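Local coordinates for putative type VI secretion protein (Escherichia coli, PDB 6SKI), which acts as a phospholipase effector of the type VI secretion system, is carried by the VgrG spike and probably hydrolyses membrane phospholipids of target cells, at residues L37-F42 and I124-S129; F191-F196 and G236-L241; H374-T379 and F406-A411; L330-P335 and T486-N491. All blocks are in the same frame, centred on the assembly; numbering follows the deposited sequence.

Overall arrangement
Contacts 1 and 2 lie side by side in one mixed, mainly parallel sheet, their centres 9 Å apart, and backbone bonds between strands 22-43 and 184-195 join them. Contacts 3 and 4 sit on the opposite side of the chain's centre, with centres 10 Å apart, and meet through strands 398-409 and 328-341 of a small antiparallel sheet. Contacts 1, 2 and 4 are buried, whereas contact 3 is partly exposed. The chemistry follows the place: contact 1 is backbone bonding with aliphatic packing, contact 2 adds a salt bridge to a buried aspartate and paired rings, contact 3 sets a loosely matched Lys-Glu pair at the surface, and contact 4 is purely nonbonded packing of a loop on a strand.

Contact 1 (L37-F42 and I124-S129); sequences LTIGIF and IKTYIS
Ile124 swings CG1 into the position between its own backbone N and carbonyl carbon (chi1 68°), while Ile39 keeps CG1 beside its N (chi1 -46°), and the two side chains therefore run alongside each other, pointing the same way. CG1 of Ile39 meets CD1 of Ile124 at 3.8 Å. The CG2 branch of Ile39 reaches on to OG1 of Thr126, 3.6 Å away, and further along the same face CG2 of Ile41 touches CD1 of Ile128 at 3.7 Å. Beta-branched residues suit this parallel pair, since they fill the surface of a flat strand close to the backbone; helix 156-178 packs over this face.

Between the strands, Thr38, Gly40 and Phe42 exchange bonds with Ile124, Thr126 and Ile128. Ile124 N gives a straight bond to Thr38 O (2.9 Å, 169° at the hydrogen), Gly40 N returns one to Ile124 O, and Ile128 N closes the ladder on Phe42 O; the bond from Phe42 N to Thr126 O is weak.

On the other face, the Phe42 ring turns its edge to Thr126 O, which lies in the ring plane, and its CE1 rests 3.9 Å from CB of Lys125. Gly40, lacking a side chain, lets that ring lie back along its own strand. Phe194 and Tyr109 also pack on the ring, and Lys125 NZ is hydrogen-bonded to Tyr109 O. Backbone groups turned toward each other between the strands are thus paired, while Tyr127 O bonds Arg167; the Ile39, Ile41 and Ile124 face is largely hydrocarbon, the Phe42 face mixed, with polar groups at its rim.

Contact 2 (F191-F196 and G236-L241); sequences FDVFGF and GEVRFL
Asp192 and Arg239 set carboxylate and guanidinium almost in one plane, the two being only 12° apart. Arg239 NE donates to OD1 of Asp192 at 3.1 Å, using the syn lone pair of that oxygen, and the acceptor is practically in the guanidinium plane. NH2 faces OD2 to complete the salt bridge, although its modelled length is too short to be trusted. OD1 also receives a weak bond from Phe240 N, and OD2 has a second partner in Tyr109 OH, so this buried carboxylate is likely to stay ionised.

Beside the pair, the rings of Phe194 and Phe240 meet obliquely, planes at 51° and centroids 5.5 Å apart. CE2 of Phe194 comes in at the edge of the Phe240 ring, whose surroundings are completed by alanines and Met424 of helix 416-431. On the opposite face of the sheet, Val193 and Leu241 run side by side, CB to CD1 3.6 Å, whereas the Val193 and Val238 side chains cross at about a right angle, CG2 meeting CG1. Aliphatic groups, with Phe191 beside them, suit this face, against which helix 198-211 lies.

Phe191 pairs with Val238 and Val193 with Leu241, so one strand takes three steps where its neighbour takes two. Arg239, with helical backbone angles, takes up the extra residue in a beta bulge, yet its N still bonds Phe191 O at 2.7 Å.

Strand 184-195, the helices after it and the parallel strand 237-243 form a beta-alpha-beta crossover. The sequence Gly-Phe-Ser-Arg-Gly at its turn, with Ser197 probably the nucleophile, is consistent with the nucleophile elbow of an alpha/beta hydrolase.

Contact 3 (H374-T379 and F406-A411); sequences HGKLTT and FFERMA
Lys376 and Glu408 face each other as a hydrogen-bonded pair of antiparallel strands, in a three-stranded sheet where 398-409 runs between 376-386 and 328-341. Lys376 places CG between its backbone N and carbonyl carbon (chi1 62°), which sets CG 3.6 Å from CB of Glu408. Bends at its third and fourth torsions then fix where CE and NZ lie. Glu408 bends at chi2 in turn and brings its carboxylate back along the lysine chain, yet NZ and OE1 remain 4.1 Å apart, beyond a salt bridge. Long, flexible charged residues suit this more exposed face, where the attraction is probably softened by solvent.

The other face is apolar. Leu377 crosses Phe407 at about a right angle, with CD1 4.0 Å from CB of the phenylalanine. Phe407 extends CG away from its N (chi1 -176°), which carries its ring along the neighbouring strand until CE1 sits 3.6 Å from CA of Gly375. Having no side chain, Gly375 admits the ring against its backbone. Leu332 of strand 328-341 also packs on this face.

Arg409 is extended through its first two torsions, which carries CD past CB of His374 at 3.9 Å; the bend at chi3 then turns the guanidinium end. Its polar partners lie outside the pair: a salt bridge with Glu328 and a hydrogen bond to Thr486 O.

Four backbone bonds join these two segments. Lys376 and Glu408 exchange two, and in the second couple Phe406 N donates to Thr378 O at 2.8 Å, while Thr378 N meets Phe406 O at 2.9 Å with 167° at the hydrogen.

Contact 4 (L330-P335 and T486-N491); sequences LFLSCP and THCSAN
Leu330 sets CB toward the 486-491 segment, and its side chain meets Asn491 and Cys488 in turn. CB comes first, 3.6 Å from CB of Asn491. The chain then turns so that CG stands beside the backbone N of Leu330 (chi1 -45°), and the two methyls part from there. CD1 goes to Cys488, where it lies 3.7 Å from CB and about as far from SG, and close to Cys488 O. CD2 goes to the asparagine, with ND2 3.6 Å away, and the two side chains cross at about a right angle. A branched leucine suits this place because each methyl has its own neighbour.

Leu330 belongs to strand 328-341, an outer strand of the three-stranded antiparallel sheet, whose other side bonds to strand 398-409. The 486-491 segment, a loop following helix 476-483, packs against the Leu330 and Leu332 side chains rather than adding a strand here: the two segments share no hydrogen bond. The backbone of Phe331 instead bonds to Trp492, immediately beyond the segment.

Leu332 adds a second apolar contact, its CD2 reaching SG of Cys488 at 3.9 Å, with Ala490 O at a similar distance. The small, weakly polar cysteine suits this spot, where SG touches both leucine methyls. Asn491 OD1 accepts a hydrogen bond from Asn493 N, while CB of Asn491 rests 3.6 Å from Phe331 O.

Contact 1 (L37-F42 and I124-S129)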
loop_
_atom_site.group_PDB
_atom_site.type_symbol
_atom_site.label_atom_id
_atom_site.label_comp_id
_atom_site.label_asym_id
_atom_site.label_seq_id
_atom_site.Cartn_x
_atom_site.Cartn_y
_atom_site.Cartn_z
ATOM N N LEU A 37 16.136 15.493 10.654
ATOM C CA LEU A 37 15.889 14.060 10.645
ATOM C C LEU A 37 14.647 13.777 9.815
ATOM O O LEU A 37 13.562 14.278 10.122
ATOM C CB LEU A 37 15.728 13.521 12.063
ATOM C CG LEU A 37 15.508 12.017 12.180
ATOM C CD1 LEU A 37 16.677 11.254 11.604
ATOM C CD2 LEU A 37 15.316 11.657 13.627
ATOM N N THR A 38 14.810 12.975 8.771
ATOM C CA THR A 38 13.710 12.565 7.915
ATOM C C THR A 38 13.366 11.116 8.211
ATOM O O THR A 38 14.247 10.251 8.203
ATOM C CB THR A 38 14.070 12.727 6.441
ATOM O OG1 THR A 38 14.887 13.889 6.276
ATOM C CG2 THR A 38 12.818 12.872 5.611
ATOM N N ILE A 39 12.092 10.852 8.472
ATOM C CA ILE A 39 11.609 9.502 8.713
ATOM C C ILE A 39 10.888 9.041 7.459
ATOM O O ILE A 39 9.876 9.632 7.061
ATOM C CB ILE A 39 10.696 9.432 9.944
ATOM C CG1 ILE A 39 11.322 10.203 11.107
ATOM C CG2 ILE A 39 10.442 7.989 10.328
ATOM C CD1 ILE A 39 10.516 10.152 12.377
ATOM N N GLY A 40 11.412 7.996 6.833
ATOM C CA GLY A 40 10.791 7.446 5.650
ATOM C C GLY A 40 9.676 6.500 6.017
ATOM O O GLY A 40 9.921 5.430 6.578
ATOM N N ILE A 41 8.445 6.883 5.707
ATOM C CA ILE A 41 7.267 6.097 6.044
ATOM C C ILE A 41 6.872 5.325 4.800
ATOM O O ILE A 41 6.621 5.917 3.745
ATOM C CB ILE A 41 6.116 6.981 6.541
ATOM C CG1 ILE A 41 6.658 8.113 7.407
ATOM C CG2 ILE A 41 5.146 6.161 7.351
ATOM C CD1 ILE A 41 7.058 7.671 8.784
ATOM N N PHE A 42 6.828 4.003 4.917
ATOM C CA PHE A 42 6.616 3.122 3.777
ATOM C C PHE A 42 5.386 2.277 4.060
ATOM O O PHE A 42 5.456 1.305 4.818
ATOM C CB PHE A 42 7.845 2.252 3.529
ATOM C CG PHE A 42 9.023 3.016 3.010
ATOM C CD1 PHE A 42 10.020 3.432 3.865
ATOM C CD2 PHE A 42 9.142 3.305 1.666
ATOM C CE1 PHE A 42 11.098 4.134 3.395
ATOM C CE2 PHE A 42 10.224 4.004 1.193
ATOM C CZ PHE A 42 11.200 4.419 2.058
ATOM N N ILE A 124 16.000 8.023 8.574
ATOM C CA ILE A 124 15.621 6.741 9.138
ATOM C C ILE A 124 14.347 6.310 8.430
ATOM O O ILE A 124 13.617 7.129 7.869
ATOM C CB ILE A 124 15.418 6.800 10.665
ATOM C CG1 ILE A 124 14.196 7.644 11.011
ATOM C CG2 ILE A 124 16.650 7.358 11.343
ATOM C CD1 ILE A 124 13.920 7.726 12.483
ATOM N N LYS A 125 14.087 5.009 8.442
ATOM C CA LYS A 125 13.021 4.471 7.615
ATOM C C LYS A 125 12.156 3.514 8.414
ATOM O O LYS A 125 12.587 2.932 9.411
ATOM C CB LYS A 125 13.570 3.784 6.360
ATOM C CG LYS A 125 14.549 2.661 6.596
ATOM C CD LYS A 125 15.313 2.388 5.317
ATOM C CE LYS A 125 16.074 1.088 5.374
ATOM N NZ LYS A 125 17.128 1.061 4.326
ATOM N N THR A 126 10.918 3.378 7.957
ATOM C CA THR A 126 9.893 2.608 8.634
ATOM C C THR A 126 9.063 1.877 7.593
ATOM O O THR A 126 8.759 2.425 6.533
ATOM C CB THR A 126 8.992 3.517 9.467
ATOM O OG1 THR A 126 9.794 4.406 10.254
ATOM C CG2 THR A 126 8.140 2.704 10.364
ATOM N N TYR A 127 8.690 0.641 7.901
ATOM C CA TYR A 127 7.920 -0.189 6.985
ATOM C C TYR A 127 6.628 -0.617 7.661
ATOM O O TYR A 127 6.656 -1.243 8.725
ATOM C CB TYR A 127 8.722 -1.410 6.540
ATOM C CG TYR A 127 7.979 -2.293 5.571
ATOM C CD1 TYR A 127 7.974 -2.015 4.213
ATOM C CD2 TYR A 127 7.284 -3.408 6.012
ATOM C CE1 TYR A 127 7.296 -2.819 3.325
ATOM C CE2 TYR A 127 6.603 -4.214 5.132
ATOM C CZ TYR A 127 6.613 -3.917 3.792
ATOM O OH TYR A 127 5.933 -4.726 2.913
ATOM N N ILE A 128 5.502 -0.283 7.041
ATOM C CA ILE A 128 4.186 -0.717 7.487
ATOM C C ILE A 128 3.616 -1.650 6.430
ATOM O O ILE A 128 3.667 -1.350 5.233
ATOM C CB ILE A 128 3.251 0.483 7.734
ATOM C CG1 ILE A 128 3.871 1.440 8.753
ATOM C CG2 ILE A 128 1.905 0.016 8.231
ATOM C CD1 ILE A 128 4.534 2.644 8.133
ATOM N N SER A 129 3.072 -2.780 6.871
ATOM C CA SER A 129 2.581 -3.789 5.949
ATOM C C SER A 129 1.218 -3.382 5.393
ATOM O O SER A 129 0.663 -2.334 5.731
ATOM C CB SER A 129 2.511 -5.148 6.638
ATOM O OG SER A 129 1.699 -5.092 7.796
#

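Contact 2 (F191-F196 and G236-L241)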
loop_
_atom_site.group_PDB
_atom_site.type_symbol
_atom_site.label_atom_id
_atom_site.label_comp_id
_atom_site.label_asym_id
_atom_site.label_seq_id
_atom_site.Cartn_x
_atom_site.Cartn_y
_atom_site.Cartn_z
ATOM N N PHE A 191 9.152 13.876 6.970
ATOM C CA PHE A 191 8.594 12.583 6.605
ATOM C C PHE A 191 8.661 12.405 5.098
ATOM O O PHE A 191 8.314 13.320 4.347
ATOM C CB PHE A 191 7.143 12.446 7.073
ATOM C CG PHE A 191 6.991 12.330 8.559
ATOM C CD1 PHE A 191 7.393 11.186 9.219
ATOM C CD2 PHE A 191 6.426 13.354 9.291
ATOM C CE1 PHE A 191 7.247 11.074 10.579
ATOM C CE2 PHE A 191 6.280 13.243 10.653
ATOM C CZ PHE A 191 6.692 12.101 11.297
ATOM N N ASP A 192 9.111 11.233 4.661
ATOM C CA ASP A 192 8.984 10.792 3.274
ATOM C C ASP A 192 8.014 9.621 3.282
ATOM O O ASP A 192 8.379 8.506 3.663
ATOM C CB ASP A 192 10.324 10.391 2.675
ATOM C CG ASP A 192 11.259 11.555 2.521
ATOM O OD1 ASP A 192 10.810 12.611 2.035
ATOM O OD2 ASP A 192 12.449 11.409 2.863
ATOM N N VAL A 193 6.784 9.871 2.860
ATOM C CA VAL A 193 5.721 8.882 2.941
ATOM C C VAL A 193 5.561 8.224 1.580
ATOM O O VAL A 193 5.390 8.908 0.564
ATOM C CB VAL A 193 4.406 9.519 3.411
ATOM C CG1 VAL A 193 3.485 8.462 3.969
ATOM C CG2 VAL A 193 4.686 10.583 4.453
ATOM N N PHE A 194 5.637 6.897 1.559
ATOM C CA PHE A 194 5.508 6.106 0.345
ATOM C C PHE A 194 4.426 5.063 0.559
ATOM O O PHE A 194 4.358 4.452 1.629
ATOM C CB PHE A 194 6.826 5.425 -0.015
ATOM C CG PHE A 194 7.920 6.378 -0.373
ATOM C CD1 PHE A 194 8.742 6.903 0.604
ATOM C CD2 PHE A 194 8.141 6.732 -1.686
ATOM C CE1 PHE A 194 9.752 7.774 0.277
ATOM C CE2 PHE A 194 9.150 7.600 -2.016
ATOM C CZ PHE A 194 9.956 8.122 -1.034
ATOM N N GLY A 195 3.579 4.864 -0.445
ATOM C CA GLY A 195 2.521 3.886 -0.335
ATOM C C GLY A 195 2.257 3.187 -1.652
ATOM O O GLY A 195 2.491 3.737 -2.728
ATOM N N PHE A 196 1.758 1.953 -1.546
ATOM C CA PHE A 196 1.197 1.255 -2.694
ATOM C C PHE A 196 -0.247 0.889 -2.395
ATOM O O PHE A 196 -0.530 -0.106 -1.723
ATOM C CB PHE A 196 1.986 0.002 -3.069
ATOM C CG PHE A 196 1.359 -0.784 -4.183
ATOM C CD1 PHE A 196 0.748 -0.136 -5.243
ATOM C CD2 PHE A 196 1.362 -2.163 -4.166
ATOM C CE1 PHE A 196 0.162 -0.847 -6.258
ATOM C CE2 PHE A 196 0.780 -2.875 -5.186
ATOM C CZ PHE A 196 0.183 -2.217 -6.232
ATOM N N GLY A 236 5.810 17.298 12.937
ATOM C CA GLY A 236 6.663 17.085 11.790
ATOM C C GLY A 236 6.149 17.766 10.542
ATOM O O GLY A 236 5.166 18.510 10.543
ATOM N N GLU A 237 6.853 17.492 9.448
ATOM C CA GLU A 237 6.505 17.993 8.129
ATOM C C GLU A 237 6.761 16.881 7.124
ATOM O O GLU A 237 7.612 16.020 7.343
ATOM C CB GLU A 237 7.318 19.251 7.798
ATOM C CG GLU A 237 7.156 19.781 6.392
ATOM C CD GLU A 237 7.703 21.182 6.239
ATOM O OE1 GLU A 237 8.196 21.739 7.240
ATOM O OE2 GLU A 237 7.642 21.726 5.117
ATOM N N VAL A 238 6.010 16.886 6.027
ATOM C CA VAL A 238 6.169 15.890 4.974
ATOM C C VAL A 238 6.973 16.515 3.844
ATOM O O VAL A 238 6.598 17.566 3.313
ATOM C CB VAL A 238 4.815 15.373 4.468
ATOM C CG1 VAL A 238 5.025 14.380 3.344
ATOM C CG2 VAL A 238 4.047 14.723 5.593
ATOM N N ARG A 239 8.086 15.876 3.484
ATOM C CA ARG A 239 8.918 16.365 2.392
ATOM C C ARG A 239 8.445 15.829 1.047
ATOM O O ARG A 239 8.160 16.599 0.126
ATOM C CB ARG A 239 10.381 15.989 2.634
ATOM C CG ARG A 239 11.345 16.672 1.686
ATOM C CD ARG A 239 12.779 16.277 1.959
ATOM N NE ARG A 239 12.930 14.843 2.171
ATOM C CZ ARG A 239 14.091 14.252 2.419
ATOM N NH1 ARG A 239 15.199 14.972 2.481
ATOM N NH2 ARG A 239 14.147 12.943 2.600
ATOM N N PHE A 240 8.364 14.508 0.914
ATOM C CA PHE A 240 7.959 13.872 -0.331
ATOM C C PHE A 240 6.852 12.867 -0.064
ATOM O O PHE A 240 6.957 12.052 0.856
ATOM C CB PHE A 240 9.136 13.176 -1.014
ATOM C CG PHE A 240 8.772 12.509 -2.309
ATOM C CD1 PHE A 240 8.453 13.259 -3.421
ATOM C CD2 PHE A 240 8.740 11.133 -2.408
ATOM C CE1 PHE A 240 8.117 12.653 -4.605
ATOM C CE2 PHE A 240 8.404 10.523 -3.593
ATOM C CZ PHE A 240 8.090 11.284 -4.690
ATOM N N LEU A 241 5.797 12.931 -0.869
ATOM C CA LEU A 241 4.710 11.961 -0.845
ATOM C C LEU A 241 4.776 11.156 -2.135
ATOM O O LEU A 241 4.527 11.691 -3.220
ATOM C CB LEU A 241 3.361 12.659 -0.697
ATOM C CG LEU A 241 2.144 11.792 -0.383
ATOM C CD1 LEU A 241 2.357 11.016 0.888
ATOM C CD2 LEU A 241 0.905 12.655 -0.274
#

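Contact 3 (H374-T379 and F406-A411)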
loop_
_atom_site.group_PDB
_atom_site.type_symbol
_atom_site.label_atom_id
_atom_site.label_comp_id
_atom_site.label_asym_id
_atom_site.label_seq_id
_atom_site.Cartn_x
_atom_site.Cartn_y
_atom_site.Cartn_z
ATOM N N HIS A 374 0.049 -10.646 -27.116
ATOM C CA HIS A 374 1.082 -11.432 -26.459
ATOM C C HIS A 374 0.529 -12.710 -25.849
ATOM O O HIS A 374 1.249 -13.415 -25.136
ATOM C CB HIS A 374 1.781 -10.581 -25.401
ATOM C CG HIS A 374 2.421 -9.352 -25.961
ATOM N ND1 HIS A 374 3.571 -9.390 -26.717
ATOM C CD2 HIS A 374 2.060 -8.050 -25.893
ATOM C CE1 HIS A 374 3.891 -8.165 -27.090
ATOM N NE2 HIS A 374 2.994 -7.332 -26.597
ATOM N N GLY A 375 -0.732 -13.027 -26.127
ATOM C CA GLY A 375 -1.361 -14.263 -25.719
ATOM C C GLY A 375 -2.399 -14.621 -26.757
ATOM O O GLY A 375 -2.608 -13.888 -27.725
ATOM N N LYS A 376 -3.047 -15.762 -26.561
ATOM C CA LYS A 376 -4.075 -16.229 -27.480
ATOM C C LYS A 376 -5.450 -15.944 -26.886
ATOM O O LYS A 376 -5.728 -16.306 -25.737
ATOM C CB LYS A 376 -3.894 -17.713 -27.802
ATOM C CG LYS A 376 -3.999 -18.661 -26.623
ATOM C CD LYS A 376 -3.973 -20.112 -27.078
ATOM C CE LYS A 376 -4.950 -20.353 -28.216
ATOM N NZ LYS A 376 -5.696 -21.630 -28.052
ATOM N N LEU A 377 -6.285 -15.257 -27.661
ATOM C CA LEU A 377 -7.655 -14.940 -27.281
ATOM C C LEU A 377 -8.600 -15.835 -28.071
ATOM O O LEU A 377 -8.576 -15.835 -29.306
ATOM C CB LEU A 377 -7.963 -13.466 -27.539
ATOM C CG LEU A 377 -9.264 -12.927 -26.951
ATOM C CD1 LEU A 377 -9.204 -12.946 -25.441
ATOM C CD2 LEU A 377 -9.531 -11.527 -27.458
ATOM N N THR A 378 -9.431 -16.591 -27.360
ATOM C CA THR A 378 -10.285 -17.597 -27.968
ATOM C C THR A 378 -11.651 -17.516 -27.301
ATOM O O THR A 378 -11.806 -16.886 -26.258
ATOM C CB THR A 378 -9.660 -18.994 -27.809
ATOM O OG1 THR A 378 -8.320 -18.968 -28.312
ATOM C CG2 THR A 378 -10.429 -20.047 -28.590
ATOM N N THR A 379 -12.657 -18.116 -27.930
ATOM C CA THR A 379 -13.916 -18.411 -27.261
ATOM C C THR A 379 -13.920 -19.890 -26.907
ATOM O O THR A 379 -13.792 -20.745 -27.789
ATOM C CB THR A 379 -15.128 -18.070 -28.126
ATOM O OG1 THR A 379 -15.428 -19.179 -28.980
ATOM C CG2 THR A 379 -14.870 -16.843 -28.962
ATOM N N PHE A 406 -11.712 -16.623 -23.437
ATOM C CA PHE A 406 -10.532 -17.013 -22.685
ATOM C C PHE A 406 -9.289 -16.354 -23.265
ATOM O O PHE A 406 -9.109 -16.300 -24.485
ATOM C CB PHE A 406 -10.359 -18.530 -22.700
ATOM C CG PHE A 406 -9.741 -19.080 -21.452
ATOM C CD1 PHE A 406 -10.397 -18.984 -20.240
ATOM C CD2 PHE A 406 -8.510 -19.697 -21.492
ATOM C CE1 PHE A 406 -9.835 -19.492 -19.094
ATOM C CE2 PHE A 406 -7.940 -20.202 -20.347
ATOM C CZ PHE A 406 -8.607 -20.101 -19.148
ATOM N N PHE A 407 -8.440 -15.852 -22.380
ATOM C CA PHE A 407 -7.133 -15.325 -22.731
ATOM C C PHE A 407 -6.074 -16.201 -22.083
ATOM O O PHE A 407 -6.115 -16.432 -20.870
ATOM C CB PHE A 407 -6.985 -13.877 -22.268
ATOM C CG PHE A 407 -5.698 -13.237 -22.686
ATOM C CD1 PHE A 407 -5.380 -13.103 -24.022
ATOM C CD2 PHE A 407 -4.806 -12.769 -21.742
ATOM C CE1 PHE A 407 -4.201 -12.516 -24.405
ATOM C CE2 PHE A 407 -3.627 -12.181 -22.122
ATOM C CZ PHE A 407 -3.325 -12.054 -23.456
ATOM N N GLU A 408 -5.141 -16.698 -22.892
ATOM C CA GLU A 408 -4.049 -17.530 -22.407
ATOM C C GLU A 408 -2.729 -16.849 -22.727
ATOM O O GLU A 408 -2.397 -16.651 -23.899
ATOM C CB GLU A 408 -4.088 -18.923 -23.035
ATOM C CG GLU A 408 -5.261 -19.773 -22.606
ATOM C CD GLU A 408 -5.896 -20.515 -23.765
ATOM O OE1 GLU A 408 -5.560 -21.700 -23.970
ATOM O OE2 GLU A 408 -6.732 -19.912 -24.472
ATOM N N ARG A 409 -1.980 -16.504 -21.688
ATOM C CA ARG A 409 -0.637 -15.969 -21.830
ATOM C C ARG A 409 0.238 -16.632 -20.783
ATOM O O ARG A 409 -0.199 -16.841 -19.651
ATOM C CB ARG A 409 -0.609 -14.447 -21.667
ATOM C CG ARG A 409 0.736 -13.834 -21.989
ATOM C CD ARG A 409 0.642 -12.333 -22.137
ATOM N NE ARG A 409 -0.173 -11.735 -21.092
ATOM C CZ ARG A 409 -0.054 -10.478 -20.687
ATOM N NH1 ARG A 409 0.850 -9.686 -21.244
ATOM N NH2 ARG A 409 -0.836 -10.013 -19.727
ATOM N N MET A 410 1.461 -16.978 -21.157
ATOM C CA MET A 410 2.335 -17.745 -20.288
ATOM C C MET A 410 3.615 -16.972 -20.015
ATOM O O MET A 410 4.161 -16.323 -20.911
ATOM C CB MET A 410 2.665 -19.104 -20.905
ATOM C CG MET A 410 1.554 -20.132 -20.765
ATOM S SD MET A 410 1.696 -21.127 -19.274
ATOM C CE MET A 410 3.463 -21.390 -19.224
ATOM N N ALA A 411 4.082 -17.048 -18.769
ATOM C CA ALA A 411 5.352 -16.463 -18.345
ATOM C C ALA A 411 5.369 -14.951 -18.572
ATOM O O ALA A 411 6.196 -14.414 -19.312
ATOM C CB ALA A 411 6.527 -17.139 -19.057
#

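Contact 4 (L330-P335 and T486-N491)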
loop_
_atom_site.group_PDB
_atom_site.type_symbol
_atom_site.label_atom_id
_atom_site.label_comp_id
_atom_site.label_asym_id
_atom_site.label_seq_id
_atom_site.Cartn_x
_atom_site.Cartn_y
_atom_site.Cartn_z
ATOM N N LEU A 330 -7.452 -16.617 -18.263
ATOM C CA LEU A 330 -8.438 -15.683 -17.745
ATOM C C LEU A 330 -9.711 -15.716 -18.572
ATOM O O LEU A 330 -9.662 -15.758 -19.800
ATOM C CB LEU A 330 -7.886 -14.254 -17.740
ATOM C CG LEU A 330 -6.464 -14.054 -17.227
ATOM C CD1 LEU A 330 -5.990 -12.656 -17.550
ATOM C CD2 LEU A 330 -6.385 -14.315 -15.735
ATOM N N PHE A 331 -10.850 -15.686 -17.892
ATOM C CA PHE A 331 -12.118 -15.434 -18.559
ATOM C C PHE A 331 -12.252 -13.936 -18.779
ATOM O O PHE A 331 -12.312 -13.166 -17.817
ATOM C CB PHE A 331 -13.289 -15.959 -17.734
ATOM C CG PHE A 331 -13.514 -17.432 -17.867
ATOM C CD1 PHE A 331 -13.501 -18.036 -19.107
ATOM C CD2 PHE A 331 -13.760 -18.211 -16.755
ATOM C CE1 PHE A 331 -13.711 -19.388 -19.233
ATOM C CE2 PHE A 331 -13.976 -19.564 -16.878
ATOM C CZ PHE A 331 -13.949 -20.152 -18.117
ATOM N N LEU A 332 -12.290 -13.521 -20.038
ATOM C CA LEU A 332 -12.447 -12.116 -20.373
ATOM C C LEU A 332 -13.893 -11.764 -20.660
ATOM O O LEU A 332 -14.198 -10.604 -20.954
ATOM C CB LEU A 332 -11.564 -11.761 -21.569
ATOM C CG LEU A 332 -10.061 -11.763 -21.296
ATOM C CD1 LEU A 332 -9.326 -10.985 -22.368
ATOM C CD2 LEU A 332 -9.764 -11.190 -19.925
ATOM N N SER A 333 -14.784 -12.742 -20.577
ATOM C CA SER A 333 -16.219 -12.540 -20.571
ATOM C C SER A 333 -16.797 -13.396 -19.459
ATOM O O SER A 333 -16.223 -14.420 -19.082
ATOM C CB SER A 333 -16.847 -12.916 -21.915
ATOM O OG SER A 333 -18.251 -12.745 -21.894
ATOM N N CYS A 334 -17.926 -12.973 -18.925
ATOM C CA CYS A 334 -18.591 -13.792 -17.928
ATOM C C CYS A 334 -19.148 -15.034 -18.615
ATOM O O CYS A 334 -19.938 -14.910 -19.559
ATOM C CB CYS A 334 -19.703 -13.011 -17.238
ATOM S SG CYS A 334 -20.781 -14.011 -16.198
ATOM N N PRO A 335 -18.750 -16.234 -18.197
ATOM C CA PRO A 335 -19.218 -17.441 -18.882
ATOM C C PRO A 335 -20.729 -17.562 -18.802
ATOM O O PRO A 335 -21.330 -17.374 -17.743
ATOM C CB PRO A 335 -18.518 -18.570 -18.119
ATOM C CG PRO A 335 -17.336 -17.912 -17.496
ATOM C CD PRO A 335 -17.834 -16.563 -17.096
ATOM N N THR A 486 2.976 -5.980 -19.177
ATOM C CA THR A 486 1.799 -5.624 -18.398
ATOM C C THR A 486 0.877 -6.827 -18.276
ATOM O O THR A 486 0.628 -7.533 -19.255
ATOM C CB THR A 486 1.056 -4.440 -19.017
ATOM O OG1 THR A 486 -0.247 -4.330 -18.429
ATOM C CG2 THR A 486 0.911 -4.611 -20.491
ATOM N N HIS A 487 0.379 -7.057 -17.068
ATOM C CA HIS A 487 -0.501 -8.178 -16.783
ATOM C C HIS A 487 -1.947 -7.753 -16.974
ATOM O O HIS A 487 -2.309 -6.606 -16.704
ATOM C CB HIS A 487 -0.304 -8.684 -15.354
ATOM C CG HIS A 487 1.080 -9.168 -15.063
ATOM N ND1 HIS A 487 1.340 -10.432 -14.582
ATOM C CD2 HIS A 487 2.282 -8.556 -15.174
ATOM C CE1 HIS A 487 2.641 -10.577 -14.410
ATOM N NE2 HIS A 487 3.236 -9.454 -14.766
ATOM N N CYS A 488 -2.769 -8.678 -17.455
ATOM C CA CYS A 488 -4.210 -8.470 -17.506
ATOM C C CYS A 488 -4.771 -8.871 -16.148
ATOM O O CYS A 488 -4.875 -10.060 -15.836
ATOM C CB CYS A 488 -4.840 -9.278 -18.637
ATOM S SG CYS A 488 -6.627 -9.083 -18.780
ATOM N N SER A 489 -5.126 -7.876 -15.337
ATOM C CA SER A 489 -5.568 -8.122 -13.973
ATOM C C SER A 489 -7.078 -8.214 -13.843
ATOM O O SER A 489 -7.563 -8.779 -12.859
ATOM C CB SER A 489 -5.051 -7.019 -13.043
ATOM O OG SER A 489 -5.416 -5.737 -13.521
ATOM N N ALA A 490 -7.823 -7.681 -14.806
ATOM C CA ALA A 490 -9.272 -7.789 -14.814
ATOM C C ALA A 490 -9.676 -9.035 -15.587
ATOM O O ALA A 490 -9.305 -9.199 -16.753
ATOM C CB ALA A 490 -9.903 -6.545 -15.437
ATOM N N ASN A 491 -10.427 -9.914 -14.933
ATOM C CA ASN A 491 -10.873 -11.147 -15.560
ATOM C C ASN A 491 -12.207 -11.543 -14.958
ATOM O O ASN A 491 -12.671 -10.952 -13.982
ATOM C CB ASN A 491 -9.856 -12.280 -15.388
ATOM C CG ASN A 491 -9.389 -12.435 -13.961
ATOM O OD1 ASN A 491 -10.114 -12.948 -13.114
ATOM N ND2 ASN A 491 -8.167 -12.005 -13.688
#